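Local coordinates for cerato-platanin-like protein (Moniliophthora perniciosa, PDB 3SUK), which is of unknown function but belongs to the cerato-platanins, a fungal family, and is secreted as a small double-psi beta-barrel, at residues T26-L31 against G55-A60; N63-S68 against L80-H85. All blocks are in the same frame, centred on the assembly; numbering follows the deposited sequence. Where two conformers were deposited one is given.

Interaction 1: T26-L31 against G55-A60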
loop_
_atom_site.group_PDB
_atom_site.type_symbol
_atom_site.label_atom_id
_atom_site.label_comp_id
_atom_site.label_asym_id
_atom_site.label_seq_id
_atom_site.Cartn_x
_atom_site.Cartn_y
_atom_site.Cartn_z
ATOM N N THR A 26 4.900 1.332 16.333
ATOM C CA THR A 26 4.561 1.409 17.724
ATOM C C THR A 26 3.516 2.534 17.957
ATOM O O THR A 26 3.062 3.164 17.039
ATOM C CB THR A 26 6.023 1.659 18.360
ATOM O OG1 THR A 26 6.637 0.482 18.847
ATOM C CG2 THR A 26 6.237 2.887 19.055
ATOM N N GLY A 27 3.121 2.778 19.197
ATOM C CA GLY A 27 2.207 3.859 19.530
ATOM C C GLY A 27 0.751 3.459 19.397
ATOM O O GLY A 27 0.463 2.391 18.967
ATOM N N ALA A 28 -0.143 4.368 19.714
ATOM C CA ALA A 28 -1.558 4.021 19.744
ATOM C C ALA A 28 -2.070 3.535 18.396
ATOM O O ALA A 28 -2.841 2.625 18.349
ATOM C CB ALA A 28 -2.353 5.190 20.229
ATOM N N ASN A 29 -1.581 4.160 17.323
ATOM C CA ASN A 29 -2.014 3.794 15.952
ATOM C C ASN A 29 -1.106 2.810 15.182
ATOM O O ASN A 29 -1.345 2.473 14.078
ATOM C CB ASN A 29 -2.265 5.063 15.120
ATOM C CG ASN A 29 -3.456 5.831 15.599
ATOM O OD1 ASN A 29 -4.510 5.312 15.697
ATOM N ND2 ASN A 29 -3.267 7.084 15.895
ATOM N N GLY A 30 -0.063 2.340 15.843
ATOM C CA GLY A 30 0.877 1.430 15.227
ATOM C C GLY A 30 0.323 0.054 14.944
ATOM O O GLY A 30 -0.612 -0.379 15.557
ATOM N N LEU A 31 0.890 -0.573 13.940
ATOM C CA LEU A 31 0.442 -1.855 13.467
ATOM C C LEU A 31 1.257 -3.046 13.914
ATOM O O LEU A 31 0.876 -4.134 13.673
ATOM C CB LEU A 31 0.365 -1.864 11.933
ATOM C CG LEU A 31 -0.612 -0.832 11.351
ATOM C CD1 LEU A 31 -0.515 -0.803 9.827
ATOM C CD2 LEU A 31 -2.005 -1.137 11.754
ATOM N N GLY A 55 3.373 10.093 9.279
ATOM C CA GLY A 55 4.505 9.558 9.998
ATOM C C GLY A 55 3.999 8.741 11.172
ATOM O O GLY A 55 2.869 8.301 11.167
ATOM N N PHE A 56 4.830 8.623 12.195
ATOM C CA PHE A 56 4.553 7.836 13.385
ATOM C C PHE A 56 3.241 8.199 14.010
ATOM O O PHE A 56 2.905 9.314 14.128
ATOM C CB PHE A 56 5.610 8.182 14.445
ATOM C CG PHE A 56 5.506 7.367 15.687
ATOM C CD1 PHE A 56 5.938 6.080 15.715
ATOM C CD2 PHE A 56 4.963 7.888 16.803
ATOM C CE1 PHE A 56 5.819 5.318 16.867
ATOM C CE2 PHE A 56 4.850 7.123 17.943
ATOM C CZ PHE A 56 5.285 5.839 17.935
ATOM N N ASN A 57 2.495 7.169 14.399
ATOM C CA ASN A 57 1.248 7.280 15.123
ATOM C C ASN A 57 0.149 7.949 14.319
ATOM O O ASN A 57 -0.797 8.460 14.845
ATOM C CB ASN A 57 1.458 7.926 16.520
ATOM C CG ASN A 57 0.324 7.668 17.442
ATOM O OD1 ASN A 57 -0.261 6.620 17.404
ATOM N ND2 ASN A 57 -0.042 8.660 18.221
ATOM N N SER A 58 0.257 7.888 13.002
ATOM C CA SER A 58 -0.773 8.511 12.195
ATOM C C SER A 58 -2.090 7.743 12.368
ATOM O O SER A 58 -2.072 6.545 12.350
ATOM C CB SER A 58 -0.369 8.436 10.737
ATOM O OG SER A 58 -1.455 8.791 9.940
ATOM N N PRO A 59 -3.212 8.439 12.455
ATOM C CA PRO A 59 -4.490 7.732 12.482
ATOM C C PRO A 59 -4.810 7.079 11.137
ATOM O O PRO A 59 -5.721 6.321 11.119
ATOM C CB PRO A 59 -5.496 8.821 12.839
ATOM C CG PRO A 59 -4.894 10.040 12.225
ATOM C CD PRO A 59 -3.427 9.901 12.556
ATOM N N ALA A 60 -4.047 7.371 10.084
ATOM C CA ALA A 60 -4.239 6.756 8.776
ATOM C C ALA A 60 -3.469 5.418 8.631
ATOM O O ALA A 60 -3.636 4.713 7.678
ATOM C CB ALA A 60 -3.866 7.730 7.677
HETATM O O HOH W 1 3.001 4.324 14.481
HETATM O O HOH W 2 -6.801 4.899 13.174
#
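Asn29 and Asn57 grip each other across two loop turns, each lending its side-chain amide to the other's backbone. Working outward, Asn29 CB lies 3.1 Å from Ser58 O, a close carbon-to-carbonyl contact. At CG the amide sits beside its own backbone N and anti to the carbonyl carbon (chi1 -68°), which brings ND2 to the same residue that the backbone N of Asn29 meets. Asn29 ND2 gives its hydrogen to Asn57 O at 3.0 Å, arriving from above the carbonyl plane, and lies 3.7 Å from Pro59 CA. On the other branch, Asn29 OD1 takes a weak, long bond from a water that also donates to Pro59 O. The return bond is straighter at its acceptor: Asn29 N donates to Asn57 OD1 at 2.8 Å, with a C=O...N angle of 179°. With an alanine here, Asn57 O would probably lose its amide donor and Pro59 the ND2 that lies against it. Both asparagines occupy the third position of a beta turn, type I for Gly27 to Gly30 and type II for Gly55 to Ser58. At the other end of the contact Thr26 CG2 rests 3.3 Å from Phe56 CZ, at the ring's edge, and a water accepts from Asn57 N while donating to Thr26 O. The whole contact is at the surface, tying the loop between strands 4-8 and 47-50 to the loop between strands 47-50 and 64-71; Leu31 leads inward onto Met19 and Cys24, while Ser58 and Ala60 pack on Ile53.

Interaction 2: N63-S68 against L80-H85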
loop_
_atom_site.group_PDB
_atom_site.type_symbol
_atom_site.label_atom_id
_atom_site.label_comp_id
_atom_site.label_asym_id
_atom_site.label_seq_id
_atom_site.Cartn_x
_atom_site.Cartn_y
_atom_site.Cartn_z
ATOM N N ASN A 63 -5.040 2.207 6.872
ATOM C CA ASN A 63 -6.100 2.513 5.950
ATOM C C ASN A 63 -6.100 1.578 4.757
ATOM O O ASN A 63 -5.095 1.200 4.248
ATOM C CB ASN A 63 -6.038 3.955 5.467
ATOM C CG ASN A 63 -6.634 4.950 6.474
ATOM O OD1 ASN A 63 -7.112 4.590 7.509
ATOM N ND2 ASN A 63 -6.517 6.179 6.153
ATOM N N CYS A 64 -7.303 1.264 4.332
ATOM C CA CYS A 64 -7.561 0.351 3.251
ATOM C C CYS A 64 -8.085 1.134 2.051
ATOM O O CYS A 64 -9.007 1.839 2.175
ATOM C CB CYS A 64 -8.635 -0.644 3.730
ATOM S SG CYS A 64 -9.080 -1.938 2.526
ATOM N N TYR A 65 -7.440 0.963 0.913
ATOM C CA TYR A 65 -7.744 1.684 -0.294
ATOM C C TYR A 65 -8.020 0.743 -1.451
ATOM O O TYR A 65 -7.297 -0.197 -1.671
ATOM C CB TYR A 65 -6.569 2.574 -0.680
ATOM C CG TYR A 65 -6.206 3.596 0.347
ATOM C CD1 TYR A 65 -5.294 3.295 1.336
ATOM C CD2 TYR A 65 -6.764 4.867 0.328
ATOM C CE1 TYR A 65 -4.930 4.222 2.257
ATOM C CE2 TYR A 65 -6.426 5.796 1.271
ATOM C CZ TYR A 65 -5.536 5.459 2.248
ATOM O OH TYR A 65 -5.192 6.373 3.193
ATOM N N THR A 66 -9.046 1.055 -2.210
ATOM C CA THR A 66 -9.294 0.391 -3.470
ATOM C C THR A 66 -8.642 1.278 -4.501
ATOM O O THR A 66 -9.009 2.417 -4.668
ATOM C CB THR A 66 -10.787 0.244 -3.768
ATOM O OG1 THR A 66 -11.356 -0.636 -2.807
ATOM C CG2 THR A 66 -10.991 -0.347 -5.125
ATOM N N ILE A 67 -7.639 0.719 -5.159
ATOM C CA ILE A 67 -6.797 1.429 -6.126
ATOM C C ILE A 67 -7.089 0.848 -7.497
ATOM O O ILE A 67 -7.062 -0.312 -7.672
ATOM C CB ILE A 67 -5.291 1.292 -5.788
ATOM C CG1 ILE A 67 -4.981 1.824 -4.365
ATOM C CG2 ILE A 67 -4.436 2.073 -6.784
ATOM C CD1 ILE A 67 -3.633 1.565 -3.911
ATOM N N SER A 68 -7.366 1.724 -8.455
ATOM C CA SER A 68 -7.759 1.392 -9.823
ATOM C C SER A 68 -6.851 2.032 -10.869
ATOM O O SER A 68 -6.386 3.111 -10.704
ATOM C CB SER A 68 -9.171 1.895 -10.102
ATOM O OG SER A 68 -10.043 1.291 -9.205
ATOM N N LEU A 80 -5.663 -2.472 -0.879
ATOM C CA LEU A 80 -4.316 -2.306 -0.390
ATOM C C LEU A 80 -4.302 -1.645 0.974
ATOM O O LEU A 80 -5.021 -0.732 1.206
ATOM C CB LEU A 80 -3.516 -1.469 -1.404
ATOM C CG LEU A 80 -2.040 -1.248 -1.000
ATOM C CD1 LEU A 80 -1.105 -1.471 -2.197
ATOM C CD2 LEU A 80 -1.825 0.189 -0.463
ATOM N N VAL A 81 -3.417 -2.094 1.855
ATOM C CA VAL A 81 -3.274 -1.493 3.185
ATOM C C VAL A 81 -2.057 -0.597 3.221
ATOM O O VAL A 81 -1.008 -0.995 2.888
ATOM C CB VAL A 81 -3.145 -2.579 4.313
ATOM C CG1 VAL A 81 -2.911 -1.927 5.706
ATOM C CG2 VAL A 81 -4.440 -3.456 4.342
ATOM N N ALA A 82 -2.270 0.598 3.712
ATOM C CA ALA A 82 -1.182 1.543 3.912
ATOM C C ALA A 82 -0.576 1.397 5.300
ATOM O O ALA A 82 -1.255 1.424 6.249
ATOM C CB ALA A 82 -1.681 2.966 3.635
ATOM N N ILE A 83 0.725 1.190 5.308
ATOM C CA ILE A 83 1.480 0.940 6.537
ATOM C C ILE A 83 2.678 1.867 6.820
ATOM O O ILE A 83 3.421 1.627 7.729
ATOM C CB ILE A 83 1.980 -0.532 6.529
ATOM C CG1 ILE A 83 3.062 -0.771 5.462
ATOM C CG2 ILE A 83 0.785 -1.488 6.350
ATOM C CD1 ILE A 83 3.789 -2.088 5.575
ATOM N N ASP A 84 2.896 2.852 5.963
ATOM C CA ASP A 84 4.121 3.653 6.051
ATOM C C ASP A 84 3.823 5.003 5.406
ATOM O O ASP A 84 2.848 5.133 4.729
ATOM C CB ASP A 84 5.253 2.902 5.331
ATOM C CG ASP A 84 6.675 3.370 5.698
ATOM O OD1 ASP A 84 6.816 4.195 6.570
ATOM O OD2 ASP A 84 7.567 2.844 5.026
ATOM N N HIS A 85 4.682 5.968 5.667
ATOM C CA HIS A 85 4.638 7.289 5.049
ATOM C C HIS A 85 5.275 7.283 3.655
ATOM O O HIS A 85 6.297 6.778 3.508
ATOM C CB HIS A 85 5.397 8.293 5.957
ATOM C CG HIS A 85 5.654 9.628 5.305
ATOM N ND1 HIS A 85 4.671 10.562 5.108
ATOM C CD2 HIS A 85 6.772 10.150 4.763
ATOM C CE1 HIS A 85 5.178 11.619 4.507
ATOM N NE2 HIS A 85 6.453 11.394 4.298
#
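Tyr65 presents a ring edge to the strand opposite: its CE1 lies 3.7 Å from Ala82 CB, and Leu80 O is also near the ring plane at that edge. Away from this contact the ring makes an edge-to-face pair with Phe90. A second flat group, the Asn63 amide, has Tyr65 OH in its own plane and donates to it through ND2 at 3.2 Å. That hydroxyl is also hydrogen-bonded to Asp52 OD2, and Asn63 OD1 to Arg120 NH2, so two buried polar ends are anchored from outside the pair of strands. The backbones form the antiparallel hairpin of strands 64-71 and 74-83, part of the double-psi beta-barrel. Tyr65 and Leu80 are a hydrogen-bonded pair, with Tyr65 N to Leu80 O at 3.0 Å and Leu80 N to Tyr65 O at 2.9 Å, while Cys64 and Val81 form a non-hydrogen-bonded one. One residue further, Ala82 N donates almost straight to Asn63 O, which also receives a CA-H...O contact from Val81. The N-to-C directions of strands 64-68 and 80-83 make 131°, well short of the 180° of straight antiparallel strands. On the face that bears Tyr65, Ile67 CD1 reaches across to Leu80 CB at 3.9 Å; its CG1 is anti to the carbonyl carbon (chi1 -58°) and the chain is extended beyond it, carrying the methyl over to the leucine. Ile67 then packs on Phe90 and Leu80 on Val92, both of strand 90-92. On the other face Cys64 is joined by a disulfide to Cys123, against which Val81 also packs.

In the fold
After strand 4-8 the chain enters a long loop holding 26-31, forms strand 47-50, and comes back at 55-60, where interaction 1 closes a span of 23 residues. Only then does interaction 2 open, its span being the hairpin from 63-68 to 80-85; the two follow in series and neither nest nor cross. Their centres lie about 14 Å apart, one at the surface and one near the middle of the chain. They touch where Leu31 CD1 packs 3.8 Å from Ile83 CG2, and again at Gly55 and His85. The Cys24-Cys61 disulfide reinforces the same loop-to-loop link just outside interaction 1, and His85 ND1 is hydrogen-bonded to Ile53 O, tying the hairpin's exit to the residues leading into 55-60.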